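Long-range contacts in GRMZM2G135359 pseudokinase (Zea mays, PDB 6CPY), which is a receptor-like pseudokinase from a membrane protein, present here as its kinase-like domain, whose relatives bind ATP and phosphorylate proteins: residues A[86-91]-A[118-123]; A[51-56]-A[190-195]; A[32-37]-A[110-115]. All blocks are in the same frame, centred on the assembly; numbering follows the deposited sequence.

Overall arrangement
From the N terminus, residues 32-37 open the loop that contact 3 closes at 110-115, bringing the helix ahead of the kinase sheet to its edge strand 106-112. Residues 51-56 follow, at the turn after strand 47-50, and wait until 190-195 to close contact 2, by far the longest loop; it crosses contact 3. Contact 1, from helix 82-96 to strand 117-123, nests inside contact 2 and also crosses contact 3. All three reach the same five-stranded N-lobe sheet. Contacts 1 and 2 touch through Lys91 and the 190-195 segment, and contacts 1 and 3 through Arg118 and neighbouring strands, whereas contacts 2 and 3 stay about 7 Å apart at their nearest atoms.

Contact 1. Residues A[86-91]-A[118-123]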
loop_
_atom_site.group_PDB
_atom_site.type_symbol
_atom_site.label_atom_id
_atom_site.label_comp_id
_atom_site.label_asym_id
_atom_site.label_seq_id
_atom_site.Cartn_x
_atom_site.Cartn_y
_atom_site.Cartn_z
ATOM N N SER A 86 5.138 -2.997 -21.754
ATOM C CA SER A 86 6.299 -2.308 -21.217
ATOM C C SER A 86 6.083 -1.887 -19.754
ATOM O O SER A 86 6.954 -2.101 -18.917
ATOM C CB SER A 86 6.628 -1.089 -22.083
ATOM O OG SER A 86 7.818 -0.481 -21.629
ATOM N N GLN A 87 4.922 -1.311 -19.457
ATOM C CA GLN A 87 4.593 -0.885 -18.095
ATOM C C GLN A 87 4.415 -2.065 -17.141
ATOM O O GLN A 87 4.708 -1.968 -15.953
ATOM C CB GLN A 87 3.334 -0.020 -18.099
ATOM C CG GLN A 87 3.549 1.346 -18.735
ATOM C CD GLN A 87 4.503 2.221 -17.925
ATOM O OE1 GLN A 87 5.648 2.437 -18.319
ATOM N NE2 GLN A 87 4.037 2.709 -16.778
ATOM N N TYR A 88 3.912 -3.174 -17.674
ATOM C CA TYR A 88 3.782 -4.413 -16.916
ATOM C C TYR A 88 5.148 -4.927 -16.461
ATOM O O TYR A 88 5.353 -5.237 -15.292
ATOM C CB TYR A 88 3.046 -5.454 -17.772
ATOM C CG TYR A 88 2.928 -6.838 -17.168
ATOM C CD1 TYR A 88 1.875 -7.156 -16.300
ATOM C CD2 TYR A 88 3.835 -7.833 -17.483
ATOM C CE1 TYR A 88 1.749 -8.419 -15.764
ATOM C CE2 TYR A 88 3.722 -9.104 -16.939
ATOM C CZ TYR A 88 2.683 -9.391 -16.080
ATOM O OH TYR A 88 2.584 -10.659 -15.555
ATOM N N ARG A 89 6.097 -5.024 -17.387
ATOM C CA ARG A 89 7.430 -5.513 -17.031
ATOM C C ARG A 89 8.148 -4.532 -16.112
ATOM O O ARG A 89 8.843 -4.944 -15.194
ATOM C CB ARG A 89 8.273 -5.781 -18.281
ATOM C CG ARG A 89 7.711 -6.894 -19.144
ATOM C CD ARG A 89 8.638 -7.259 -20.291
ATOM N NE ARG A 89 8.236 -8.549 -20.852
ATOM C CZ ARG A 89 9.065 -9.504 -21.276
ATOM N NH1 ARG A 89 10.388 -9.352 -21.220
ATOM N NH2 ARG A 89 8.559 -10.636 -21.751
ATOM N N LYS A 90 7.973 -3.243 -16.377
ATOM C CA LYS A 90 8.589 -2.184 -15.582
ATOM C C LYS A 90 8.126 -2.253 -14.131
ATOM O O LYS A 90 8.932 -2.195 -13.214
ATOM C CB LYS A 90 8.223 -0.826 -16.187
ATOM C CG LYS A 90 8.854 0.391 -15.528
ATOM C CD LYS A 90 8.764 1.587 -16.468
ATOM C CE LYS A 90 9.742 1.458 -17.633
ATOM N NZ LYS A 90 9.086 1.680 -18.952
ATOM N N LYS A 91 6.824 -2.398 -13.926
ATOM C CA LYS A 91 6.296 -2.539 -12.568
ATOM C C LYS A 91 6.906 -3.744 -11.855
ATOM O O LYS A 91 7.315 -3.645 -10.705
ATOM C CB LYS A 91 4.767 -2.645 -12.568
ATOM C CG LYS A 91 4.218 -2.906 -11.170
ATOM C CD LYS A 91 2.712 -2.873 -11.082
ATOM C CE LYS A 91 2.301 -3.077 -9.632
ATOM N NZ LYS A 91 0.828 -3.092 -9.458
ATOM N N ARG A 118 -2.422 -11.565 -17.785
ATOM C CA ARG A 118 -1.370 -10.690 -17.301
ATOM C C ARG A 118 -1.633 -10.479 -15.825
ATOM O O ARG A 118 -2.519 -9.709 -15.456
ATOM C CB ARG A 118 -1.378 -9.356 -18.054
ATOM C CG ARG A 118 -0.913 -9.433 -19.501
ATOM C CD ARG A 118 0.564 -9.766 -19.591
ATOM N NE ARG A 118 1.071 -9.733 -20.955
ATOM C CZ ARG A 118 0.837 -10.664 -21.884
ATOM N NH1 ARG A 118 0.065 -11.715 -21.627
ATOM N NH2 ARG A 118 1.363 -10.523 -23.097
ATOM N N VAL A 119 -0.924 -11.228 -14.988
ATOM C CA VAL A 119 -1.130 -11.132 -13.537
ATOM C C VAL A 119 0.158 -10.931 -12.764
ATOM O O VAL A 119 1.270 -11.246 -13.227
ATOM C CB VAL A 119 -1.910 -12.335 -12.918
ATOM C CG1 VAL A 119 -3.106 -12.765 -13.759
ATOM C CG2 VAL A 119 -1.001 -13.489 -12.578
ATOM N N MET A 120 -0.019 -10.427 -11.547
ATOM C CA MET A 120 1.039 -10.257 -10.580
ATOM C C MET A 120 0.556 -10.901 -9.301
ATOM O O MET A 120 -0.615 -10.762 -8.934
ATOM C CB MET A 120 1.342 -8.763 -10.367
ATOM C CG MET A 120 1.988 -8.145 -11.598
ATOM S SD MET A 120 2.410 -6.407 -11.409
ATOM C CE MET A 120 2.578 -5.933 -13.135
ATOM N N VAL A 121 1.449 -11.640 -8.660
ATOM C CA VAL A 121 1.119 -12.445 -7.500
ATOM C C VAL A 121 1.718 -11.785 -6.258
ATOM O O VAL A 121 2.931 -11.609 -6.164
ATOM C CB VAL A 121 1.675 -13.874 -7.643
ATOM C CG1 VAL A 121 1.358 -14.718 -6.409
ATOM C CG2 VAL A 121 1.160 -14.519 -8.913
ATOM N N PHE A 122 0.859 -11.461 -5.289
ATOM C CA PHE A 122 1.287 -10.756 -4.096
ATOM C C PHE A 122 1.015 -11.552 -2.838
ATOM O O PHE A 122 0.192 -12.474 -2.834
ATOM C CB PHE A 122 0.547 -9.430 -3.991
ATOM C CG PHE A 122 0.914 -8.449 -5.054
ATOM C CD1 PHE A 122 2.049 -7.657 -4.922
ATOM C CD2 PHE A 122 0.120 -8.297 -6.175
ATOM C CE1 PHE A 122 2.389 -6.746 -5.901
ATOM C CE2 PHE A 122 0.453 -7.389 -7.150
ATOM C CZ PHE A 122 1.586 -6.611 -7.016
ATOM N N GLU A 123 1.698 -11.168 -1.764
ATOM C CA GLU A 123 1.376 -11.680 -0.424
ATOM C C GLU A 123 -0.085 -11.408 -0.100
ATOM O O GLU A 123 -0.620 -10.361 -0.463
ATOM C CB GLU A 123 2.236 -11.001 0.636
ATOM C CG GLU A 123 3.692 -11.402 0.602
ATOM C CD GLU A 123 4.550 -10.606 1.569
ATOM O OE1 GLU A 123 4.188 -9.447 1.882
ATOM O OE2 GLU A 123 5.612 -11.130 1.968
#
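Tyr88 and Lys91 of the helix corresponding to alphaC of the kinase N-lobe lie against Arg118, Val119 and Met120 of strand 117-123, the beta5 of that fold, all of them buried. One hydrogen bond joins the segments: Tyr88 OH donates to Val119 O at 2.7 Å, arriving from above the carbonyl plane, 35° out of it. The phenol gets there because CG stands anti to the backbone N (chi1 175°), which swings the ring off the helix toward the strand. A CH-pi contact covers one ring face: Arg118 CD sits 4.1 Å from the centroid of the Tyr88 ring and 8° off its normal. Beyond CD the Arg118 guanidinium is drawn away by salt bridges to Glu85, Glu111 and Glu113. The apolar part belongs to Met120, whose CE reaches Tyr88 CD1 at 3.5 Å while its sulfur lies beside the lysine chain, Lys91 CD to Met120 SD 3.6 Å. Lys91 appears to occupy the position of the alphaC glutamate of active kinases. Its fully extended chain runs past Met120 and delivers NZ to two backbone carbonyls beyond the strand, hydrogen-bonding to Glu192 O and Asp190 O.

Contact 2. Residues A[51-56]-A[190-195]; sequences TSTCML and DLEFWN
The turn between strands 47-50 and 54-60, equivalent to the glycine-rich loop of kinases, is held down by Glu192 of an Asp-Leu-Glu sequence that stands where active kinases carry DFG, so a carboxylate replaces the usual glycine. Three successive hydroxyl side chains ring that carboxylate. Thr53 OG1 donates to the anti lone pair of Glu192 OE1 at 2.6 Å; Thr51 OG1, at 2.8 Å from the same OE1, and Thr53 N, at 2.9 Å from it, add weak bonds. Ser52 OG meets Glu192 OE2 on its syn side at 3.0 Å, tilted 25° out of the carboxylate plane. A bend at chi2 (-101°) turns the glutamate back onto the loop, and the four donors would probably favour its ionised form. Thr53 OG1 also accepts Phe193 N at 2.9 Å, so one hydroxyl couples side chain and backbone of the DFG-like segment. An alanine in place of Glu192 would probably leave the three hydroxyls without their shared acceptor and let the turn lift away. Below the polar cluster the contact is apolar: Cys54 CB touches the edge of the Phe193 ring, 3.6 Å from CE1, and the Leu56 and Leu191 side chains cross at about a right angle, CD1 to CD1 3.9 Å, beside Phe122. Asp190 is braced within its own segment: Trp194, the central residue of an inverse gamma turn, donates from NE1 in its ring plane to the syn lone pair of Asp190 OD2 (2.9 Å, 165°).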
loop_
_atom_site.group_PDB
_atom_site.type_symbol
_atom_site.label_atom_id
_atom_site.label_comp_id
_atom_site.label_asym_id
_atom_site.label_seq_id
_atom_site.Cartn_x
_atom_site.Cartn_y
_atom_site.Cartn_z
ATOM N N THR A 51 -9.964 -3.113 -8.417
ATOM C CA THR A 51 -9.504 -1.725 -8.538
ATOM C C THR A 51 -9.875 -1.192 -9.931
ATOM O O THR A 51 -10.591 -1.855 -10.673
ATOM C CB THR A 51 -7.976 -1.612 -8.309
ATOM O OG1 THR A 51 -7.267 -2.237 -9.390
ATOM C CG2 THR A 51 -7.567 -2.263 -6.978
ATOM N N SER A 52 -9.384 -0.002 -10.280
ATOM C CA SER A 52 -9.674 0.611 -11.580
ATOM C C SER A 52 -8.950 -0.066 -12.736
ATOM O O SER A 52 -9.324 0.121 -13.890
ATOM C CB SER A 52 -9.313 2.101 -11.568
ATOM O OG SER A 52 -7.906 2.276 -11.511
ATOM N N THR A 53 -7.906 -0.830 -12.433
ATOM C CA THR A 53 -7.140 -1.525 -13.453
ATOM C C THR A 53 -7.053 -3.037 -13.246
ATOM O O THR A 53 -6.375 -3.709 -14.025
ATOM C CB THR A 53 -5.693 -0.984 -13.507
ATOM O OG1 THR A 53 -4.997 -1.322 -12.294
ATOM C CG2 THR A 53 -5.688 0.532 -13.704
ATOM N N CYS A 54 -7.707 -3.586 -12.220
ATOM C CA CYS A 54 -7.509 -5.010 -11.896
ATOM C C CYS A 54 -8.570 -5.678 -11.010
ATOM O O CYS A 54 -9.243 -5.026 -10.221
ATOM C CB CYS A 54 -6.123 -5.221 -11.253
ATOM S SG CYS A 54 -6.034 -5.028 -9.455
ATOM N N MET A 55 -8.691 -6.995 -11.173
ATOM C CA MET A 55 -9.449 -7.872 -10.282
ATOM C C MET A 55 -8.458 -8.492 -9.322
ATOM O O MET A 55 -7.321 -8.753 -9.728
ATOM C CB MET A 55 -10.086 -9.014 -11.076
ATOM C CG MET A 55 -11.196 -8.613 -12.016
ATOM S SD MET A 55 -12.646 -8.007 -11.143
ATOM C CE MET A 55 -13.036 -9.381 -10.064
ATOM N N LEU A 56 -8.880 -8.747 -8.079
ATOM C CA LEU A 56 -8.026 -9.397 -7.079
ATOM C C LEU A 56 -8.590 -10.749 -6.649
ATOM O O LEU A 56 -9.698 -10.826 -6.112
ATOM C CB LEU A 56 -7.875 -8.519 -5.847
ATOM C CG LEU A 56 -7.212 -7.183 -6.122
ATOM C CD1 LEU A 56 -7.496 -6.238 -4.966
ATOM C CD2 LEU A 56 -5.715 -7.381 -6.335
ATOM N N ASP A 190 0.720 -1.972 -3.697
ATOM C CA ASP A 190 0.662 -1.357 -5.002
ATOM C C ASP A 190 0.110 -2.395 -5.983
ATOM O O ASP A 190 0.871 -3.092 -6.666
ATOM C CB ASP A 190 2.038 -0.895 -5.425
ATOM C CG ASP A 190 2.050 -0.277 -6.820
ATOM O OD1 ASP A 190 0.991 0.107 -7.356
ATOM O OD2 ASP A 190 3.142 -0.190 -7.387
ATOM N N LEU A 191 -1.210 -2.475 -6.034
ATOM C CA LEU A 191 -1.915 -3.513 -6.790
ATOM C C LEU A 191 -2.335 -3.076 -8.195
ATOM O O LEU A 191 -2.574 -3.920 -9.066
ATOM C CB LEU A 191 -3.129 -3.969 -5.993
ATOM C CG LEU A 191 -2.779 -4.572 -4.629
ATOM C CD1 LEU A 191 -4.027 -4.788 -3.806
ATOM C CD2 LEU A 191 -2.008 -5.877 -4.777
ATOM N N GLU A 192 -2.427 -1.770 -8.410
ATOM C CA GLU A 192 -2.901 -1.228 -9.674
ATOM C C GLU A 192 -1.819 -1.360 -10.719
ATOM O O GLU A 192 -0.652 -1.104 -10.447
ATOM C CB GLU A 192 -3.274 0.250 -9.508
ATOM C CG GLU A 192 -4.477 0.495 -8.613
ATOM C CD GLU A 192 -5.759 0.760 -9.382
ATOM O OE1 GLU A 192 -6.012 0.080 -10.403
ATOM O OE2 GLU A 192 -6.532 1.646 -8.950
ATOM N N PHE A 193 -2.203 -1.753 -11.923
ATOM C CA PHE A 193 -1.245 -1.828 -13.012
ATOM C C PHE A 193 -0.829 -0.399 -13.369
ATOM O O PHE A 193 -1.667 0.510 -13.377
ATOM C CB PHE A 193 -1.842 -2.566 -14.211
ATOM C CG PHE A 193 -1.971 -4.051 -13.993
ATOM C CD1 PHE A 193 -2.948 -4.568 -13.153
ATOM C CD2 PHE A 193 -1.116 -4.936 -14.632
ATOM C CE1 PHE A 193 -3.060 -5.938 -12.946
ATOM C CE2 PHE A 193 -1.227 -6.307 -14.429
ATOM C CZ PHE A 193 -2.194 -6.806 -13.579
ATOM N N TRP A 194 0.463 -0.203 -13.627
ATOM C CA TRP A 194 1.023 1.134 -13.891
ATOM C C TRP A 194 0.596 1.670 -15.265
ATOM O O TRP A 194 1.408 1.725 -16.192
ATOM C CB TRP A 194 2.561 1.095 -13.814
ATOM C CG TRP A 194 3.140 0.884 -12.436
ATOM C CD1 TRP A 194 2.468 0.546 -11.290
ATOM C CD2 TRP A 194 4.524 0.965 -12.077
ATOM N NE1 TRP A 194 3.350 0.427 -10.239
ATOM C CE2 TRP A 194 4.617 0.682 -10.696
ATOM C CE3 TRP A 194 5.694 1.263 -12.789
ATOM C CZ2 TRP A 194 5.840 0.681 -10.015
ATOM C CZ3 TRP A 194 6.904 1.262 -12.114
ATOM C CH2 TRP A 194 6.967 0.974 -10.739
ATOM N N ASN A 195 -0.668 2.064 -15.392
ATOM C CA ASN A 195 -1.177 2.648 -16.639
ATOM C C ASN A 195 -2.488 3.396 -16.417
ATOM O O ASN A 195 -2.544 4.347 -15.635
ATOM C CB ASN A 195 -1.345 1.574 -17.726
ATOM C CG ASN A 195 -2.267 0.442 -17.309
ATOM O OD1 ASN A 195 -3.389 0.670 -16.855
ATOM N ND2 ASN A 195 -1.806 -0.792 -17.489
#

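Contact 3. Residues A[32-37]-A[110-115]; sequences LKRSEL and CEEEHP
Cys110, near the end of strand 106-112, fits against the start of helix 34-40, and here the packing is tight. Leu37 CD1 presses on Cys110 CB at 3.5 Å, closer than carbons usually sit. With its sulfur anti to the backbone N (chi1 171°), Cys110 extends toward the segment leading into the helix, its SG lying 3.3 Å from Leu32 O and 3.5 Å from Arg34 N. Val119 of the neighbouring strand touches both Leu37 and Cys110 and deepens this buried end. Toward solvent the contact loosens into longer and water-mediated meetings, with no direct hydrogen bond between the segments. One water accepts from Arg34 N at 2.9 Å and donates to Glu112 OE1 at 2.7 Å, bridging the first turn of the helix to the strand. The other oxygen, Glu112 OE2, takes His114 N on its anti lone pair, which steadies the turn before the cis peptide of Pro115. Arg34 stretches out across the Glu112 chain at about a right angle, and Pro115 CG sits over the centre of one face of its guanidinium, 3.7 Å from Arg34 CZ. A salt bridge to Glu38 and a hydrogen bond to Thr117 fix the rotation of that flat group. The helix, ahead of the first strand, packed on the outer strand and on the turn into strand 117-123, is consistent with the N-terminal extension that precedes the N-lobe in many receptor-like kinases.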
loop_
_atom_site.group_PDB
_atom_site.type_symbol
_atom_site.label_atom_id
_atom_site.label_comp_id
_atom_site.label_asym_id
_atom_site.label_seq_id
_atom_site.Cartn_x
_atom_site.Cartn_y
_atom_site.Cartn_z
ATOM N N LEU A 32 5.342 -17.808 -12.943
ATOM C CA LEU A 32 4.475 -18.924 -12.639
ATOM C C LEU A 32 3.682 -19.316 -13.877
ATOM O O LEU A 32 3.263 -18.460 -14.655
ATOM C CB LEU A 32 3.535 -18.570 -11.492
ATOM C CG LEU A 32 4.274 -18.326 -10.172
ATOM C CD1 LEU A 32 3.390 -17.600 -9.171
ATOM C CD2 LEU A 32 4.778 -19.639 -9.597
ATOM N N LYS A 33 3.480 -20.614 -14.064
ATOM C CA LYS A 33 2.634 -21.088 -15.163
ATOM C C LYS A 33 1.191 -20.739 -14.896
ATOM O O LYS A 33 0.746 -20.791 -13.750
ATOM C CB LYS A 33 2.767 -22.607 -15.323
ATOM C CG LYS A 33 4.157 -23.048 -15.748
ATOM C CD LYS A 33 4.208 -24.557 -15.964
ATOM C CE LYS A 33 5.476 -24.986 -16.681
ATOM N NZ LYS A 33 6.661 -25.000 -15.780
ATOM N N ARG A 34 0.424 -20.413 -15.934
ATOM C CA ARG A 34 -1.009 -20.200 -15.720
ATOM C C ARG A 34 -1.669 -21.437 -15.097
ATOM O O ARG A 34 -2.538 -21.314 -14.245
ATOM C CB ARG A 34 -1.751 -19.809 -16.997
ATOM C CG ARG A 34 -3.160 -19.288 -16.694
ATOM C CD ARG A 34 -4.058 -19.213 -17.903
ATOM N NE ARG A 34 -5.478 -19.257 -17.529
ATOM C CZ ARG A 34 -6.240 -18.202 -17.257
ATOM N NH1 ARG A 34 -5.756 -16.966 -17.302
ATOM N NH2 ARG A 34 -7.505 -18.383 -16.941
ATOM N N SER A 35 -1.255 -22.626 -15.519
ATOM C CA SER A 35 -1.843 -23.845 -14.977
ATOM C C SER A 35 -1.679 -23.917 -13.454
ATOM O O SER A 35 -2.609 -24.305 -12.746
ATOM C CB SER A 35 -1.233 -25.083 -15.623
ATOM O OG SER A 35 0.156 -25.156 -15.401
ATOM N N GLU A 36 -0.507 -23.534 -12.954
ATOM C CA GLU A 36 -0.279 -23.491 -11.498
ATOM C C GLU A 36 -1.205 -22.494 -10.781
ATOM O O GLU A 36 -1.726 -22.770 -9.697
ATOM C CB GLU A 36 1.187 -23.172 -11.194
ATOM C CG GLU A 36 1.545 -23.277 -9.710
ATOM C CD GLU A 36 3.034 -23.121 -9.418
ATOM O OE1 GLU A 36 3.805 -22.816 -10.351
ATOM O OE2 GLU A 36 3.436 -23.305 -8.241
ATOM N N LEU A 37 -1.400 -21.327 -11.379
ATOM C CA LEU A 37 -2.282 -20.319 -10.799
ATOM C C LEU A 37 -3.757 -20.680 -10.883
ATOM O O LEU A 37 -4.537 -20.345 -9.977
ATOM C CB LEU A 37 -2.013 -18.955 -11.438
ATOM C CG LEU A 37 -0.661 -18.379 -10.990
ATOM C CD1 LEU A 37 -0.449 -16.999 -11.596
ATOM C CD2 LEU A 37 -0.569 -18.302 -9.467
ATOM N N CYS A 110 2.679 -13.886 -13.858
ATOM C CA CYS A 110 2.308 -14.841 -14.903
ATOM C C CYS A 110 1.821 -14.098 -16.130
ATOM O O CYS A 110 0.868 -13.296 -16.074
ATOM C CB CYS A 110 1.263 -15.837 -14.408
ATOM S SG CYS A 110 0.558 -16.891 -15.710
ATOM N N GLU A 111 2.528 -14.342 -17.226
ATOM C CA GLU A 111 2.137 -13.912 -18.539
ATOM C C GLU A 111 1.867 -15.186 -19.316
ATOM O O GLU A 111 2.721 -16.084 -19.370
ATOM C CB GLU A 111 3.274 -13.207 -19.265
ATOM C CG GLU A 111 3.821 -11.980 -18.605
ATOM C CD GLU A 111 4.579 -11.140 -19.610
ATOM O OE1 GLU A 111 3.973 -10.198 -20.136
ATOM O OE2 GLU A 111 5.744 -11.463 -19.914
ATOM N N GLU A 112 0.701 -15.252 -19.921
ATOM C CA GLU A 112 0.321 -16.390 -20.753
ATOM C C GLU A 112 -0.553 -15.822 -21.830
ATOM O O GLU A 112 -1.343 -14.911 -21.567
ATOM C CB GLU A 112 -0.416 -17.454 -19.924
ATOM C CG GLU A 112 -1.085 -18.566 -20.725
ATOM C CD GLU A 112 -0.119 -19.357 -21.571
ATOM O OE1 GLU A 112 0.888 -19.854 -21.014
ATOM O OE2 GLU A 112 -0.369 -19.487 -22.797
ATOM N N GLU A 113 -0.399 -16.331 -23.052
ATOM C CA GLU A 113 -1.162 -15.823 -24.197
ATOM C C GLU A 113 -2.460 -16.573 -24.414
ATOM O O GLU A 113 -3.396 -16.009 -24.976
ATOM C CB GLU A 113 -0.323 -15.877 -25.480
ATOM C CG GLU A 113 0.894 -14.964 -25.482
ATOM C CD GLU A 113 0.541 -13.524 -25.137
ATOM O OE1 GLU A 113 -0.381 -12.959 -25.770
ATOM O OE2 GLU A 113 1.183 -12.966 -24.218
ATOM N N HIS A 114 -2.524 -17.833 -23.980
ATOM C CA HIS A 114 -3.690 -18.681 -24.232
ATOM C C HIS A 114 -4.225 -19.367 -22.970
ATOM O O HIS A 114 -3.640 -20.361 -22.526
ATOM C CB HIS A 114 -3.318 -19.744 -25.277
ATOM C CG HIS A 114 -2.584 -19.191 -26.455
ATOM N ND1 HIS A 114 -1.245 -19.427 -26.679
ATOM C CD2 HIS A 114 -2.999 -18.396 -27.468
ATOM C CE1 HIS A 114 -0.867 -18.801 -27.780
ATOM N NE2 HIS A 114 -1.913 -18.168 -28.278
ATOM N N PRO A 115 -5.307 -18.858 -22.374
ATOM C CA PRO A 115 -5.958 -17.604 -22.754
ATOM C C PRO A 115 -5.185 -16.400 -22.229
ATOM O O PRO A 115 -4.239 -16.561 -21.453
ATOM C CB PRO A 115 -7.310 -17.696 -22.062
ATOM C CG PRO A 115 -7.032 -18.500 -20.845
ATOM C CD PRO A 115 -5.989 -19.493 -21.235
HETATM O O HOH W 1 1.685 -20.165 -18.488
#